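PDB 6U4B: WbbM protein from Klebsiella pneumoniae, which is a bifunctional, trimeric glycosyltransferase thought to polymerise an O-antigen polysaccharide, with a magnesium ion bound in its GT8-type module. Local coordinates for residues E111-S116 against K278-T283; I306-N311 against N340-L345; I434-F439 against Y502-Q507. All blocks are in the same frame, centred on the assembly; numbering follows the deposited sequence.

Contact 1: residues E111-S116 against K278-T283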
# COMPACT_ATOMS: atom_id res chain seq x y z
N GLU A 111 -15.19 -29.86 57.36
CA GLU A 111 -14.97 -30.77 58.48
C GLU A 111 -15.25 -32.21 58.08
O GLU A 111 -14.53 -33.13 58.49
CB GLU A 111 -15.83 -30.36 59.67
CG GLU A 111 -15.40 -29.06 60.33
CD GLU A 111 -14.13 -29.22 61.13
OE1 GLU A 111 -14.22 -29.53 62.34
OE2 GLU A 111 -13.03 -29.03 60.55
N LYS A 112 -16.30 -32.44 57.29
CA LYS A 112 -16.61 -33.78 56.82
C LYS A 112 -15.58 -34.19 55.76
O LYS A 112 -15.59 -33.67 54.64
CB LYS A 112 -18.02 -33.85 56.25
CG LYS A 112 -18.30 -35.15 55.53
CD LYS A 112 -19.77 -35.33 55.20
CE LYS A 112 -20.00 -36.65 54.48
NZ LYS A 112 -21.44 -37.02 54.41
N GLN A 113 -14.69 -35.10 56.13
CA GLN A 113 -13.77 -35.73 55.19
C GLN A 113 -14.20 -37.15 54.84
O GLN A 113 -13.38 -37.98 54.45
CB GLN A 113 -12.35 -35.72 55.75
CG GLN A 113 -11.78 -34.33 55.95
CD GLN A 113 -11.44 -33.64 54.64
OE1 GLN A 113 -11.10 -34.30 53.66
NE2 GLN A 113 -11.51 -32.32 54.62
N THR A 114 -15.50 -37.42 54.97
CA THR A 114 -16.06 -38.77 54.84
C THR A 114 -17.01 -38.88 53.65
O THR A 114 -17.91 -39.72 53.64
CB THR A 114 -16.78 -39.16 56.13
OG1 THR A 114 -16.20 -38.46 57.24
CG2 THR A 114 -16.66 -40.66 56.37
N PHE A 115 -16.83 -38.04 52.63
CA PHE A 115 -17.67 -38.12 51.45
C PHE A 115 -17.35 -39.37 50.64
O PHE A 115 -16.21 -39.86 50.63
CB PHE A 115 -17.50 -36.87 50.58
CG PHE A 115 -18.13 -35.63 51.15
CD1 PHE A 115 -19.49 -35.41 51.00
CD2 PHE A 115 -17.37 -34.69 51.83
CE1 PHE A 115 -20.09 -34.28 51.53
CE2 PHE A 115 -17.96 -33.56 52.35
CZ PHE A 115 -19.32 -33.35 52.20
N SER A 116 -18.37 -39.88 49.96
CA SER A 116 -18.21 -41.07 49.13
C SER A 116 -17.15 -40.83 48.05
O SER A 116 -17.27 -39.90 47.24
CB SER A 116 -19.55 -41.43 48.48
OG SER A 116 -20.64 -41.14 49.33
N LYS A 278 -2.11 -31.92 56.78
CA LYS A 278 -3.52 -32.29 56.81
C LYS A 278 -3.92 -32.77 55.42
O LYS A 278 -3.97 -31.97 54.48
CB LYS A 278 -4.40 -31.12 57.26
CG LYS A 278 -5.85 -31.50 57.50
CD LYS A 278 -6.71 -30.31 57.91
CE LYS A 278 -6.42 -29.86 59.33
NZ LYS A 278 -7.37 -28.80 59.77
N GLU A 279 -4.20 -34.06 55.30
CA GLU A 279 -4.62 -34.64 54.04
C GLU A 279 -6.12 -34.44 53.85
O GLU A 279 -6.92 -34.74 54.74
CB GLU A 279 -4.27 -36.12 53.98
CG GLU A 279 -2.78 -36.40 53.87
CD GLU A 279 -2.44 -37.88 53.89
OE1 GLU A 279 -1.25 -38.21 53.98
OE2 GLU A 279 -3.38 -38.70 53.80
N LEU A 280 -6.50 -33.92 52.68
CA LEU A 280 -7.89 -33.62 52.37
C LEU A 280 -8.36 -34.49 51.21
O LEU A 280 -7.56 -35.03 50.44
CB LEU A 280 -8.05 -32.14 52.00
CG LEU A 280 -7.49 -31.12 52.99
CD1 LEU A 280 -7.47 -29.73 52.37
CD2 LEU A 280 -8.30 -31.11 54.28
N GLN A 281 -9.68 -34.63 51.10
CA GLN A 281 -10.26 -35.35 49.98
C GLN A 281 -10.13 -34.53 48.69
O GLN A 281 -10.05 -33.30 48.72
CB GLN A 281 -11.73 -35.68 50.24
CG GLN A 281 -11.99 -36.61 51.42
CD GLN A 281 -13.45 -37.02 51.52
OE1 GLN A 281 -14.29 -36.24 51.97
NE2 GLN A 281 -13.75 -38.24 51.11
N ARG A 282 -10.10 -35.23 47.56
CA ARG A 282 -10.09 -34.62 46.24
C ARG A 282 -11.50 -34.61 45.66
O ARG A 282 -12.28 -35.54 45.87
CB ARG A 282 -9.16 -35.36 45.28
CG ARG A 282 -7.72 -35.45 45.74
CD ARG A 282 -6.83 -36.08 44.67
NE ARG A 282 -6.94 -37.53 44.61
CZ ARG A 282 -6.20 -38.37 45.33
NH1 ARG A 282 -5.30 -37.90 46.18
NH2 ARG A 282 -6.37 -39.68 45.22
N THR A 283 -11.82 -33.56 44.92
CA THR A 283 -13.09 -33.46 44.22
C THR A 283 -12.88 -33.50 42.71
O THR A 283 -11.79 -33.23 42.20
CB THR A 283 -13.85 -32.18 44.60
OG1 THR A 283 -13.29 -31.06 43.89
CG2 THR A 283 -13.77 -31.92 46.10

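Contact 2: residues I306-N311 against N340-L345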
# COMPACT_ATOMS: atom_id res chain seq x y z
N ILE A 306 -17.74 -8.81 17.23
CA ILE A 306 -17.86 -9.48 15.94
C ILE A 306 -17.80 -10.98 16.18
O ILE A 306 -17.17 -11.45 17.13
CB ILE A 306 -16.75 -9.03 14.96
CG1 ILE A 306 -16.52 -7.52 15.06
CG2 ILE A 306 -17.10 -9.42 13.54
CD1 ILE A 306 -15.25 -7.05 14.37
N SER A 307 -18.45 -11.74 15.30
CA SER A 307 -18.48 -13.19 15.41
C SER A 307 -18.28 -13.80 14.03
O SER A 307 -19.00 -13.46 13.09
CB SER A 307 -19.81 -13.66 16.02
OG SER A 307 -19.92 -15.07 16.00
N PHE A 308 -17.31 -14.70 13.92
CA PHE A 308 -17.11 -15.43 12.67
C PHE A 308 -16.25 -16.65 12.93
O PHE A 308 -15.57 -16.76 13.96
CB PHE A 308 -16.48 -14.54 11.59
CG PHE A 308 -15.21 -13.85 12.01
CD1 PHE A 308 -15.23 -12.53 12.44
CD2 PHE A 308 -13.99 -14.50 11.96
CE1 PHE A 308 -14.07 -11.88 12.82
CE2 PHE A 308 -12.82 -13.87 12.34
CZ PHE A 308 -12.86 -12.55 12.77
N ASP A 309 -16.29 -17.58 11.98
CA ASP A 309 -15.43 -18.75 11.97
C ASP A 309 -14.24 -18.47 11.06
O ASP A 309 -14.05 -17.36 10.56
CB ASP A 309 -16.22 -20.00 11.55
CG ASP A 309 -16.89 -19.84 10.19
OD1 ASP A 309 -16.57 -18.89 9.45
OD2 ASP A 309 -17.77 -20.68 9.87
N ASP A 310 -13.42 -19.50 10.82
CA ASP A 310 -12.21 -19.30 10.03
C ASP A 310 -12.53 -18.95 8.58
O ASP A 310 -11.82 -18.15 7.96
CB ASP A 310 -11.32 -20.54 10.12
CG ASP A 310 -9.94 -20.30 9.52
OD1 ASP A 310 -9.67 -20.83 8.42
OD2 ASP A 310 -9.14 -19.57 10.15
N ASN A 311 -13.59 -19.54 8.03
CA ASN A 311 -13.93 -19.27 6.63
C ASN A 311 -14.40 -17.84 6.40
O ASN A 311 -14.38 -17.38 5.26
CB ASN A 311 -14.99 -20.26 6.15
CG ASN A 311 -14.38 -21.53 5.58
OD1 ASN A 311 -13.36 -21.49 4.90
ND2 ASN A 311 -15.01 -22.66 5.88
N ASN A 340 -15.03 -18.93 16.21
CA ASN A 340 -15.41 -20.34 16.11
C ASN A 340 -14.31 -21.05 15.33
O ASN A 340 -14.39 -21.21 14.11
CB ASN A 340 -16.78 -20.49 15.44
CG ASN A 340 -17.18 -21.95 15.27
OD1 ASN A 340 -16.65 -22.84 15.93
ND2 ASN A 340 -18.13 -22.19 14.36
N LYS A 341 -13.27 -21.48 16.05
CA LYS A 341 -12.16 -22.25 15.48
C LYS A 341 -11.49 -21.49 14.34
O LYS A 341 -11.17 -22.06 13.29
CB LYS A 341 -12.62 -23.63 15.04
CG LYS A 341 -13.12 -24.50 16.19
CD LYS A 341 -13.70 -25.81 15.71
CE LYS A 341 -14.34 -26.59 16.85
NZ LYS A 341 -13.35 -27.03 17.87
N VAL A 342 -11.26 -20.20 14.55
CA VAL A 342 -10.42 -19.44 13.64
C VAL A 342 -8.97 -19.88 13.82
O VAL A 342 -8.51 -20.10 14.95
CB VAL A 342 -10.58 -17.93 13.88
CG1 VAL A 342 -9.72 -17.13 12.91
CG2 VAL A 342 -12.04 -17.53 13.76
N SER A 343 -8.26 -20.05 12.70
CA SER A 343 -6.92 -20.60 12.74
C SER A 343 -5.98 -19.71 13.54
O SER A 343 -6.21 -18.50 13.70
CB SER A 343 -6.38 -20.79 11.32
OG SER A 343 -6.11 -19.53 10.72
N TYR A 344 -4.92 -20.32 14.06
CA TYR A 344 -3.89 -19.55 14.76
C TYR A 344 -3.27 -18.51 13.83
O TYR A 344 -3.03 -17.37 14.25
CB TYR A 344 -2.81 -20.49 15.30
CG TYR A 344 -1.75 -19.78 16.12
CD1 TYR A 344 -0.57 -19.34 15.52
CD2 TYR A 344 -1.93 -19.55 17.47
CE1 TYR A 344 0.40 -18.68 16.26
CE2 TYR A 344 -0.96 -18.90 18.22
CZ TYR A 344 0.20 -18.47 17.61
OH TYR A 344 1.16 -17.82 18.35
N LEU A 345 -3.03 -18.88 12.57
CA LEU A 345 -2.49 -17.93 11.60
C LEU A 345 -3.43 -16.74 11.41
O LEU A 345 -3.00 -15.59 11.43
CB LEU A 345 -2.23 -18.64 10.27
CG LEU A 345 -1.66 -17.79 9.13
CD1 LEU A 345 -0.36 -17.12 9.56
CD2 LEU A 345 -1.44 -18.65 7.90
O HOH W 1 -14.01 -22.40 11.87

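Contact 3: residues I434-F439 against Y502-Q507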
# COMPACT_ATOMS: atom_id res chain seq x y z
N ILE A 434 -35.72 -3.36 5.99
CA ILE A 434 -36.56 -3.12 4.83
C ILE A 434 -36.77 -4.38 4.00
O ILE A 434 -37.74 -4.45 3.23
CB ILE A 434 -36.00 -1.99 3.94
CG1 ILE A 434 -34.71 -2.43 3.25
CG2 ILE A 434 -35.77 -0.73 4.77
CD1 ILE A 434 -34.14 -1.37 2.33
N VAL A 435 -35.90 -5.38 4.13
CA VAL A 435 -36.15 -6.65 3.45
C VAL A 435 -37.35 -7.35 4.07
O VAL A 435 -38.22 -7.87 3.36
CB VAL A 435 -34.89 -7.54 3.48
CG1 VAL A 435 -35.20 -8.91 2.90
CG2 VAL A 435 -33.76 -6.88 2.71
N MET A 436 -37.41 -7.39 5.41
CA MET A 436 -38.61 -7.91 6.06
C MET A 436 -39.82 -7.05 5.73
O MET A 436 -40.94 -7.57 5.61
CB MET A 436 -38.39 -7.98 7.57
CG MET A 436 -39.61 -8.47 8.36
SD MET A 436 -40.11 -10.15 7.94
CE MET A 436 -38.77 -11.09 8.67
N GLU A 437 -39.63 -5.74 5.58
CA GLU A 437 -40.72 -4.88 5.13
C GLU A 437 -41.26 -5.34 3.79
O GLU A 437 -42.48 -5.32 3.56
CB GLU A 437 -40.24 -3.43 5.05
CG GLU A 437 -41.34 -2.42 4.75
CD GLU A 437 -40.81 -1.00 4.62
OE1 GLU A 437 -41.23 -0.28 3.69
OE2 GLU A 437 -39.95 -0.61 5.45
N GLY A 438 -40.38 -5.78 2.89
CA GLY A 438 -40.83 -6.33 1.63
C GLY A 438 -41.49 -7.69 1.77
O GLY A 438 -42.47 -7.99 1.09
N PHE A 439 -40.95 -8.53 2.66
CA PHE A 439 -41.55 -9.84 2.89
C PHE A 439 -42.99 -9.70 3.38
O PHE A 439 -43.87 -10.46 2.96
CB PHE A 439 -40.72 -10.64 3.90
CG PHE A 439 -39.41 -11.13 3.35
CD1 PHE A 439 -39.17 -11.15 1.99
CD2 PHE A 439 -38.42 -11.59 4.21
CE1 PHE A 439 -37.96 -11.60 1.49
CE2 PHE A 439 -37.21 -12.04 3.71
CZ PHE A 439 -36.98 -12.05 2.35
N TYR A 502 -37.29 -20.63 15.10
CA TYR A 502 -37.83 -19.44 14.46
C TYR A 502 -37.31 -19.29 13.04
O TYR A 502 -36.23 -19.79 12.69
CB TYR A 502 -37.51 -18.19 15.28
CG TYR A 502 -38.10 -18.23 16.67
CD1 TYR A 502 -39.40 -17.78 16.90
CD2 TYR A 502 -37.38 -18.72 17.75
CE1 TYR A 502 -39.95 -17.81 18.17
CE2 TYR A 502 -37.92 -18.76 19.02
CZ TYR A 502 -39.21 -18.31 19.22
OH TYR A 502 -39.76 -18.35 20.48
N TRP A 503 -38.08 -18.56 12.23
CA TRP A 503 -37.78 -18.41 10.81
C TRP A 503 -36.38 -17.83 10.60
O TRP A 503 -35.56 -18.41 9.88
CB TRP A 503 -38.84 -17.53 10.15
CG TRP A 503 -38.76 -17.47 8.66
CD1 TRP A 503 -38.11 -18.35 7.84
CD2 TRP A 503 -39.35 -16.48 7.81
NE1 TRP A 503 -38.26 -17.97 6.53
CE2 TRP A 503 -39.02 -16.82 6.48
CE3 TRP A 503 -40.12 -15.34 8.04
CZ2 TRP A 503 -39.43 -16.06 5.39
CZ3 TRP A 503 -40.53 -14.59 6.95
CH2 TRP A 503 -40.19 -14.95 5.65
N PHE A 504 -36.09 -16.69 11.23
CA PHE A 504 -34.78 -16.06 11.12
C PHE A 504 -33.99 -16.16 12.42
O PHE A 504 -33.23 -15.24 12.76
CB PHE A 504 -34.93 -14.61 10.67
CG PHE A 504 -35.22 -14.47 9.20
CD1 PHE A 504 -34.19 -14.51 8.27
CD2 PHE A 504 -36.52 -14.32 8.75
CE1 PHE A 504 -34.45 -14.39 6.92
CE2 PHE A 504 -36.78 -14.20 7.40
CZ PHE A 504 -35.75 -14.23 6.48
N LEU A 505 -34.18 -17.25 13.15
CA LEU A 505 -33.28 -17.67 14.24
C LEU A 505 -33.18 -16.54 15.27
O LEU A 505 -34.22 -16.01 15.70
CB LEU A 505 -31.96 -18.12 13.62
CG LEU A 505 -32.05 -19.05 12.41
CD1 LEU A 505 -30.66 -19.31 11.85
CD2 LEU A 505 -32.74 -20.35 12.76
N ASP A 506 -31.98 -16.14 15.69
CA ASP A 506 -31.83 -15.16 16.76
C ASP A 506 -32.34 -13.78 16.37
O ASP A 506 -32.69 -12.99 17.26
CB ASP A 506 -30.37 -15.07 17.21
CG ASP A 506 -29.44 -14.67 16.08
OD1 ASP A 506 -29.62 -15.16 14.94
OD2 ASP A 506 -28.53 -13.85 16.32
N GLN A 507 -32.38 -13.46 15.08
CA GLN A 507 -32.98 -12.20 14.67
C GLN A 507 -34.46 -12.16 15.05
O GLN A 507 -34.96 -11.13 15.53
CB GLN A 507 -32.81 -11.97 13.17
CG GLN A 507 -33.31 -10.61 12.69
CD GLN A 507 -32.96 -10.32 11.24
OE1 GLN A 507 -31.95 -9.67 10.96
NE2 GLN A 507 -33.79 -10.79 10.32

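Contact 1: residues E111-S116 against K278-T283
Gln-281 lays its side-chain amide across the backbone of Gln-113, with Gln-281 OE1 3.0 Å from Gln-113 C. Straight from CG onward (chi2 -173°), the chain carries both polar atoms on to the backbone of Phe-115. There Phe-115 N donates to Gln-281 OE1 at 3.2 Å, and Gln-281 NE2 donates to Phe-115 O at 3.0 Å, an oxygen that lies almost in the amide plane. This two-pronged pairing fixes which way round the amide sits, and Gln-281 OE1 also lies at the edge of the Phe-115 ring, 3.5 Å from Phe-115 CD2. Gln-113 returns the grip: bent at chi2, it accepts from Gln-281 N through Gln-113 OE1 at 2.9 Å, in its carbonyl plane. The two glutamines run antiparallel alongside one another, their amide planes 67° apart, while Leu-280 CD2 packs 3.4 Å from Gln-113 NE2. Second partners are Glu-117 OE1 and Asn-108 ND2 for the amide of Gln-281, and Asn-108 O and Ser-110 O for NE2 of Gln-113. The contact thus ties the loop between strands 97-102 and 122-125 onto strand 277-285, which runs parallel to both 122-125 and 152-159 in the same mixed sheet.

Contact 2: residues I306-N311 against N340-L345
Asp-310 and Ser-343 make the tight end of this contact. Ser-343 N donates to Asp-310 OD2 at 2.7 Å in a nearly straight bond (168° at the hydrogen), approaching from well above the carboxylate plane. The aspartate gets there because its CG stands opposite the backbone N (chi1 -170°), which carries the carboxylate out over the turn leading into helix 344-352. Asp-310 OD2 is also bonded by Asn-346 ND2 and lies 3.1 Å from Ser-343 OG. As N-cap, Ser-343 accepts from Asn-346 N through OG. Asp-310 thus holds the N-cap residue by its backbone N and reaches Asn-346 in the first turn. Beneath, Val-342 is buried: Val-342 CG2 fits 3.6 Å from Phe-308 O and meets the ring obliquely, 4.0 Å from Phe-308 CE2. The side chain of Phe-308 is about 10 Å from the magnesium ion. Phe-308 O in turn accepts from Asn-340 N at 3.2 Å.

The other side is looser and wetter. Next to this bond, the backbones at Asp-310 N and Asn-340 O are linked through a water instead of directly; the water accepts from Asp-310 N and donates to Asn-340 O at 2.6 Å. Asp-309 merely rests its CB 3.4 Å from Asn-340 O, and Lys-341 is exposed. Parallel strands 302-309 and 333-340 are joined through helix 313-325 in a beta-alpha-beta crossover; the contact lies at their C-terminal ends, where Phe-308 touches Ala-313 of helix 313-325 and Leu-350 of helix 344-352.

Contact 3: residues I434-F439 against Y502-Q507
The Phe-439 ring has Val-435 O of its own helix on one face, offset toward the rim, while across the contact Phe-504 CZ borders the ring close to its plane, 3.8 Å from Phe-439 CE2. Trp-503 comes in more slantwise, its CH2 4.1 Å from Phe-439 CD2; the Phe-439 ring and the six-membered ring of Trp-503 form an oblique pair, tilted by 34° with centroids 5.9 Å apart. The indole of Trp-503 in turn has the ring of Phe-504 against one face, with Phe-504 CE2 3.4 Å above the plane of Trp-503, over its centre.

Met-436 fills in alongside through its terminal methyl. Its CG lies opposite the backbone N (chi1 178°), and bends at chi2 and chi3 then bring Met-436 CE to Phe-504, 3.9 Å from both CD2 and CE2, and 4.3 Å from Trp-503 CZ3. The methionine and Phe-504 lie side by side, pointing opposite ways. On the partner side, a type I turn from Tyr-502 to Leu-505, leading into helix 505-513, presents Trp-503 and Phe-504 to helix 434-441, and Asp-508 OD2 holds Phe-504 N. Helix 455-461 continues the apolar surroundings, with Ala-455 against Phe-439 and Trp-503 and Leu-459 against Met-436. The side chain of Phe-504 is about 10 Å from the bound magnesium ion.

The backbones stay well apart: the nearest CA atoms, those of Met-436 and Phe-504, are 10.3 Å from each other. No hydrogen bond or salt bridge crosses between the two segments. The chemistry is therefore dispersion and burial of apolar surface, dependent on the fit of three rings and a methyl rather than on any directional bond.

Overall arrangement
Contact 1 lies in the sheet that carries strand 277-285, beside the DUF4422 segment 111-116, whereas contacts 2 and 3 both fall within the GT8 module, with nearest atoms about 9 Å apart. Contacts 1 and 3 lie on opposite sides of the chain's centre, each about 31 Å from it; the centre of contact 2 is nearer, at about 14 Å. All three are partly buried, and no structural element is common to two of them. Their chemistry differs accordingly: amide-to-backbone bonds fasten a loop to a strand in contact 1, a carboxylate, a water and a small apolar patch link a strand end to the turn that starts a helix in contact 2, and contact 3 joins helix to turn by apolar packing alone. Only contacts 2 and 3 approach the magnesium site.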